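Long-range contact in RimK-related lysine biosynthesis protein (PDB 5K2M), which probably works as an ATP-grasp ligase of the RimK family, LysX subfamily, in amino-acid biosynthesis, binding ADP and magnesium: residues 108-121 / 132-145. Residues are numbered along the deposited sequence; the frame is centred on the assembly and turned at random.
Sequences ALRVPDSLGYPLVS and LAKVNDRDSLEAVL. With ADP (adenosine-5'-diphosphate), chain O.
Leu-119 and Ser-121 pair with Val-135 and Ala-133 in an antiparallel beta hairpin of the ATP-grasp domain. Each pair forms two backbone hydrogen bonds; Val-135 N to Leu-119 O, at 2.8 Å, is nearly straight (174°). Leu-119 and Val-135 lie side by side on one face. On the other, Val-120 CG2 sits 3.6 Å from N6 of the bound ADP. Leu-132 CD1 meets C8 of its adenine, so the hairpin lines the nucleotide pocket.

Just before strand 119-122, Tyr-117 lies along the loop that leads into helix 138-150. Its CB and CG touch Asn-136 O. CD1 has Val-135 O at the ring edge, in plane. CE1 comes 3.5 Å from Asp-137 C, and Asp-137 CA makes a CH-pi contact over one face, 3.8 Å from the ring centroid. CZ lies near Arg-138 N, and OH ends against Arg-138 CA. With CG anti to the carbonyl carbon (chi1 -70°), the ring is placed beside the backbone of Val-135 to Arg-138. A serine in its place would probably leave Asp-137 CA without its CH-pi partner and open a gap beside Arg-138.

Asp-137 caps the helix: its OD1 accepts from both N and OG of Ser-140. Its OD2 bonds Asn-136 of a second subunit. Further along, Leu-141 CD1 packs on Leu-109 and Pro-112. Leu-109 CG sits over the centre of one face of the Arg-138 guanidinium, 3.8 Å above its plane. Arg-138 NE makes a salt bridge at 2.7 Å with Glu-142 OE1, which uses its anti lone pair.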
loop_
_atom_site.group_PDB
_atom_site.type_symbol
_atom_site.label_atom_id
_atom_site.label_comp_id
_atom_site.label_asym_id
_atom_site.label_seq_id
_atom_site.Cartn_x
_atom_site.Cartn_y
_atom_site.Cartn_z
ATOM N N ALA A 108 -15.513 -42.699 -21.085
ATOM C CA ALA A 108 -14.604 -43.690 -21.656
ATOM C C ALA A 108 -15.273 -45.031 -21.906
ATOM O O ALA A 108 -14.940 -45.727 -22.866
ATOM C CB ALA A 108 -13.403 -43.870 -20.755
ATOM N N LEU A 109 -16.219 -45.386 -21.042
ATOM C CA LEU A 109 -17.047 -46.583 -21.219
ATOM C C LEU A 109 -17.746 -46.652 -22.576
ATOM O O LEU A 109 -18.064 -47.731 -23.060
ATOM C CB LEU A 109 -18.115 -46.639 -20.116
ATOM C CG LEU A 109 -17.887 -47.483 -18.857
ATOM C CD1 LEU A 109 -16.559 -48.218 -18.808
ATOM C CD2 LEU A 109 -18.107 -46.661 -17.597
ATOM N N ARG A 110 -17.997 -45.497 -23.172
ATOM C CA ARG A 110 -18.646 -45.413 -24.475
ATOM C C ARG A 110 -17.699 -45.495 -25.666
ATOM O O ARG A 110 -18.153 -45.563 -26.798
ATOM C CB ARG A 110 -19.445 -44.117 -24.549
ATOM C CG ARG A 110 -20.486 -44.044 -23.454
ATOM C CD ARG A 110 -21.731 -43.360 -23.946
ATOM N NE ARG A 110 -21.488 -41.945 -24.224
ATOM C CZ ARG A 110 -21.466 -40.987 -23.304
ATOM N NH1 ARG A 110 -21.648 -41.262 -22.011
ATOM N NH2 ARG A 110 -21.239 -39.741 -23.683
ATOM N N VAL A 111 -16.394 -45.497 -25.416
ATOM C CA VAL A 111 -15.407 -45.512 -26.493
ATOM C C VAL A 111 -15.525 -46.766 -27.401
ATOM O O VAL A 111 -15.405 -46.645 -28.604
ATOM C CB VAL A 111 -13.990 -45.322 -25.923
ATOM C CG1 VAL A 111 -12.930 -45.673 -26.942
ATOM C CG2 VAL A 111 -13.826 -43.886 -25.463
ATOM N N PRO A 112 -15.791 -47.959 -26.826
ATOM C CA PRO A 112 -15.980 -49.164 -27.663
ATOM C C PRO A 112 -17.169 -49.105 -28.631
ATOM O O PRO A 112 -17.170 -49.812 -29.635
ATOM C CB PRO A 112 -16.183 -50.273 -26.639
ATOM C CG PRO A 112 -15.489 -49.773 -25.423
ATOM C CD PRO A 112 -15.766 -48.303 -25.395
ATOM N N ASP A 113 -18.150 -48.257 -28.329
ATOM C CA ASP A 113 -19.269 -47.985 -29.232
ATOM C C ASP A 113 -18.781 -47.570 -30.643
ATOM O O ASP A 113 -19.377 -47.957 -31.646
ATOM C CB ASP A 113 -20.181 -46.876 -28.652
ATOM C CG ASP A 113 -20.655 -47.154 -27.199
ATOM O OD1 ASP A 113 -20.318 -48.218 -26.632
ATOM O OD2 ASP A 113 -21.376 -46.294 -26.625
ATOM N N SER A 114 -17.712 -46.770 -30.697
ATOM C CA SER A 114 -17.089 -46.321 -31.957
ATOM C C SER A 114 -16.009 -47.278 -32.431
ATOM O O SER A 114 -15.939 -47.609 -33.605
ATOM C CB SER A 114 -16.399 -44.953 -31.767
ATOM O OG SER A 114 -17.291 -43.941 -31.322
ATOM N N LEU A 115 -15.141 -47.690 -31.514
ATOM C CA LEU A 115 -13.889 -48.330 -31.879
ATOM C C LEU A 115 -13.987 -49.846 -31.914
ATOM O O LEU A 115 -13.176 -50.510 -32.558
ATOM C CB LEU A 115 -12.807 -47.923 -30.880
ATOM C CG LEU A 115 -11.815 -46.801 -31.218
ATOM C CD1 LEU A 115 -12.275 -45.832 -32.287
ATOM C CD2 LEU A 115 -11.404 -46.071 -29.955
ATOM N N GLY A 116 -14.966 -50.403 -31.212
ATOM C CA GLY A 116 -15.029 -51.850 -31.042
ATOM C C GLY A 116 -13.843 -52.360 -30.241
ATOM O O GLY A 116 -13.017 -51.583 -29.754
ATOM N N TYR A 117 -13.761 -53.673 -30.107
ATOM C CA TYR A 117 -12.703 -54.307 -29.346
ATOM C C TYR A 117 -11.953 -55.172 -30.315
ATOM O O TYR A 117 -12.545 -55.688 -31.234
ATOM C CB TYR A 117 -13.272 -55.211 -28.253
ATOM C CG TYR A 117 -13.957 -54.508 -27.098
ATOM C CD1 TYR A 117 -13.217 -53.860 -26.103
ATOM C CD2 TYR A 117 -15.352 -54.532 -26.974
ATOM C CE1 TYR A 117 -13.849 -53.237 -25.027
ATOM C CE2 TYR A 117 -15.988 -53.913 -25.914
ATOM C CZ TYR A 117 -15.244 -53.275 -24.938
ATOM O OH TYR A 117 -15.904 -52.672 -23.893
ATOM N N PRO A 118 -10.651 -55.367 -30.105
ATOM C CA PRO A 118 -9.896 -54.836 -28.984
ATOM C C PRO A 118 -9.442 -53.420 -29.263
ATOM O O PRO A 118 -9.317 -53.024 -30.415
ATOM C CB PRO A 118 -8.702 -55.782 -28.895
ATOM C CG PRO A 118 -8.504 -56.267 -30.281
ATOM C CD PRO A 118 -9.805 -56.159 -31.012
ATOM N N LEU A 119 -9.199 -52.663 -28.212
ATOM C CA LEU A 119 -8.717 -51.310 -28.373
ATOM C C LEU A 119 -7.474 -51.109 -27.521
ATOM O O LEU A 119 -7.134 -51.946 -26.682
ATOM C CB LEU A 119 -9.818 -50.287 -28.061
ATOM C CG LEU A 119 -10.566 -50.395 -26.734
ATOM C CD1 LEU A 119 -9.749 -49.754 -25.627
ATOM C CD2 LEU A 119 -11.911 -49.703 -26.826
ATOM N N VAL A 120 -6.794 -49.997 -27.773
ATOM C CA VAL A 120 -5.572 -49.660 -27.089
ATOM C C VAL A 120 -5.781 -48.405 -26.258
ATOM O O VAL A 120 -6.258 -47.382 -26.753
ATOM C CB VAL A 120 -4.418 -49.471 -28.089
ATOM C CG1 VAL A 120 -3.193 -48.911 -27.394
ATOM C CG2 VAL A 120 -4.100 -50.805 -28.768
ATOM N N SER A 121 -5.428 -48.524 -24.983
ATOM C CA SER A 121 -5.455 -47.433 -24.035
ATOM C C SER A 121 -4.015 -46.964 -23.814
ATOM O O SER A 121 -3.109 -47.785 -23.664
ATOM C CB SER A 121 -6.024 -47.931 -22.705
ATOM O OG SER A 121 -5.916 -46.934 -21.714
ATOM N N LEU A 132 0.822 -48.628 -21.700
ATOM C CA LEU A 132 0.048 -49.107 -22.843
ATOM C C LEU A 132 -0.769 -50.311 -22.391
ATOM O O LEU A 132 -0.248 -51.179 -21.699
ATOM C CB LEU A 132 0.974 -49.515 -23.992
ATOM C CG LEU A 132 1.402 -48.464 -25.028
ATOM C CD1 LEU A 132 0.369 -48.336 -26.130
ATOM C CD2 LEU A 132 1.660 -47.097 -24.400
ATOM N N ALA A 133 -2.049 -50.349 -22.753
ATOM C CA ALA A 133 -2.902 -51.495 -22.457
ATOM C C ALA A 133 -3.709 -51.912 -23.677
ATOM O O ALA A 133 -4.323 -51.076 -24.340
ATOM C CB ALA A 133 -3.839 -51.183 -21.309
ATOM N N LYS A 134 -3.710 -53.216 -23.951
ATOM C CA LYS A 134 -4.596 -53.820 -24.935
ATOM C C LYS A 134 -5.837 -54.333 -24.211
ATOM O O LYS A 134 -5.754 -55.221 -23.354
ATOM C CB LYS A 134 -3.883 -54.964 -25.646
ATOM C CG LYS A 134 -4.660 -55.609 -26.776
ATOM C CD LYS A 134 -3.789 -56.627 -27.484
ATOM C CE LYS A 134 -4.441 -57.176 -28.742
ATOM N NZ LYS A 134 -5.496 -58.155 -28.417
ATOM N N VAL A 135 -6.984 -53.769 -24.579
ATOM C CA VAL A 135 -8.250 -54.018 -23.916
ATOM C C VAL A 135 -9.180 -54.776 -24.849
ATOM O O VAL A 135 -9.627 -54.232 -25.855
ATOM C CB VAL A 135 -8.889 -52.680 -23.536
ATOM C CG1 VAL A 135 -10.246 -52.879 -22.870
ATOM C CG2 VAL A 135 -7.951 -51.910 -22.633
ATOM N N ASN A 136 -9.490 -56.020 -24.487
ATOM C CA ASN A 136 -10.242 -56.930 -25.343
ATOM C C ASN A 136 -11.730 -56.995 -25.031
ATOM O O ASN A 136 -12.512 -57.484 -25.852
ATOM C CB ASN A 136 -9.656 -58.336 -25.252
ATOM C CG ASN A 136 -8.212 -58.393 -25.687
ATOM O OD1 ASN A 136 -7.781 -57.643 -26.560
ATOM N ND2 ASN A 136 -7.450 -59.279 -25.074
ATOM N N ASP A 137 -12.126 -56.518 -23.851
ATOM C CA ASP A 137 -13.524 -56.539 -23.470
ATOM C C ASP A 137 -13.858 -55.512 -22.405
ATOM O O ASP A 137 -12.990 -54.778 -21.944
ATOM C CB ASP A 137 -13.944 -57.957 -23.027
ATOM C CG ASP A 137 -13.133 -58.479 -21.851
ATOM O OD1 ASP A 137 -12.746 -57.682 -20.967
ATOM O OD2 ASP A 137 -12.905 -59.711 -21.807
ATOM N N ARG A 138 -15.138 -55.469 -22.046
ATOM C CA ARG A 138 -15.677 -54.512 -21.098
ATOM C C ARG A 138 -14.994 -54.627 -19.728
ATOM O O ARG A 138 -14.662 -53.615 -19.114
ATOM C CB ARG A 138 -17.196 -54.720 -21.006
ATOM C CG ARG A 138 -17.921 -53.927 -19.930
ATOM C CD ARG A 138 -17.831 -52.424 -20.129
ATOM N NE ARG A 138 -18.601 -51.751 -19.084
ATOM C CZ ARG A 138 -19.672 -50.985 -19.265
ATOM N NH1 ARG A 138 -20.136 -50.705 -20.470
ATOM N NH2 ARG A 138 -20.272 -50.470 -18.210
ATOM N N ASP A 139 -14.760 -55.850 -19.264
ATOM C CA ASP A 139 -14.146 -56.067 -17.947
ATOM C C ASP A 139 -12.741 -55.466 -17.890
ATOM O O ASP A 139 -12.361 -54.880 -16.888
ATOM C CB ASP A 139 -14.112 -57.562 -17.598
ATOM C CG ASP A 139 -15.486 -58.107 -17.225
ATOM O OD1 ASP A 139 -16.282 -57.378 -16.626
ATOM O OD2 ASP A 139 -15.783 -59.264 -17.525
ATOM N N SER A 140 -11.993 -55.597 -18.978
ATOM C CA SER A 140 -10.667 -55.011 -19.080
ATOM C C SER A 140 -10.719 -53.493 -19.146
ATOM O O SER A 140 -9.875 -52.820 -18.556
ATOM C CB SER A 140 -9.931 -55.552 -20.305
ATOM O OG SER A 140 -9.994 -56.972 -20.344
ATOM N N LEU A 141 -11.703 -52.955 -19.866
ATOM C CA LEU A 141 -11.873 -51.506 -19.946
ATOM C C LEU A 141 -12.111 -50.953 -18.553
ATOM O O LEU A 141 -11.503 -49.975 -18.168
ATOM C CB LEU A 141 -13.064 -51.135 -20.826
ATOM C CG LEU A 141 -12.989 -49.920 -21.757
ATOM C CD1 LEU A 141 -14.337 -49.209 -21.779
ATOM C CD2 LEU A 141 -11.859 -48.941 -21.483
ATOM N N GLU A 142 -13.020 -51.591 -17.818
ATOM C CA GLU A 142 -13.331 -51.205 -16.450
ATOM C C GLU A 142 -12.105 -51.238 -15.541
ATOM O O GLU A 142 -11.861 -50.299 -14.788
ATOM C CB GLU A 142 -14.431 -52.110 -15.882
ATOM C CG GLU A 142 -15.795 -51.704 -16.397
ATOM C CD GLU A 142 -16.935 -52.551 -15.877
ATOM O OE1 GLU A 142 -17.988 -52.521 -16.541
ATOM O OE2 GLU A 142 -16.806 -53.208 -14.823
ATOM N N ALA A 143 -11.326 -52.308 -15.629
ATOM C CA ALA A 143 -10.115 -52.436 -14.818
ATOM C C ALA A 143 -9.147 -51.284 -15.098
ATOM O O ALA A 143 -8.689 -50.629 -14.172
ATOM C CB ALA A 143 -9.446 -53.772 -15.084
ATOM N N VAL A 144 -8.877 -51.010 -16.373
ATOM C CA VAL A 144 -7.993 -49.910 -16.751
ATOM C C VAL A 144 -8.509 -48.574 -16.216
ATOM O O VAL A 144 -7.757 -47.809 -15.610
ATOM C CB VAL A 144 -7.800 -49.837 -18.281
ATOM C CG1 VAL A 144 -7.075 -48.553 -18.697
ATOM C CG2 VAL A 144 -7.017 -51.051 -18.753
ATOM N N LEU A 145 -9.789 -48.294 -16.431
ATOM C CA LEU A 145 -10.365 -47.026 -15.978
ATOM C C LEU A 145 -10.398 -46.907 -14.446
ATOM O O LEU A 145 -10.194 -45.813 -13.907
ATOM C CB LEU A 145 -11.764 -46.832 -16.551
ATOM C CG LEU A 145 -11.841 -46.728 -18.078
ATOM C CD1 LEU A 145 -13.298 -46.742 -18.497
ATOM C CD2 LEU A 145 -11.146 -45.467 -18.575
HETATM P PB ADP O . 4.969 -44.481 -26.650
HETATM O O1B ADP O . 5.971 -45.157 -27.544
HETATM O O2B ADP O . 4.906 -45.046 -25.251
HETATM O O3B ADP O . 5.031 -42.974 -26.627
HETATM P PA ADP O . 3.175 -45.502 -28.681
HETATM O O1A ADP O . 4.284 -45.246 -29.683
HETATM O O2A ADP O . 1.813 -45.044 -29.090
HETATM O O3A ADP O . 3.514 -44.874 -27.242
HETATM O "O5'" ADP O . 3.097 -47.070 -28.359
HETATM C "C5'" ADP O . 4.258 -47.838 -28.134
HETATM C "C4'" ADP O . 4.247 -49.063 -29.033
HETATM O "O4'" ADP O . 3.092 -49.859 -28.740
HETATM C "C3'" ADP O . 4.200 -48.768 -30.524
HETATM O "O3'" ADP O . 5.515 -48.618 -31.080
HETATM C "C2'" ADP O . 3.485 -49.998 -31.051
HETATM O "O2'" ADP O . 4.374 -51.100 -31.226
HETATM C "C1'" ADP O . 2.531 -50.373 -29.942
HETATM N N9 ADP O . 1.218 -49.753 -30.169
HETATM C C8 ADP O . 0.810 -48.550 -29.712
HETATM N N7 ADP O . -0.442 -48.267 -30.113
HETATM C C5 ADP O . -0.844 -49.311 -30.860
HETATM C C6 ADP O . -2.065 -49.678 -31.575
HETATM N N6 ADP O . -3.128 -48.845 -31.586
HETATM N N1 ADP O . -2.077 -50.864 -32.216
HETATM C C2 ADP O . -1.028 -51.699 -32.215
HETATM N N3 ADP O . 0.117 -51.438 -31.586
HETATM C C4 ADP O . 0.257 -50.284 -30.901
HETATM O O HOH W 1 -19.093 -50.036 -22.900
#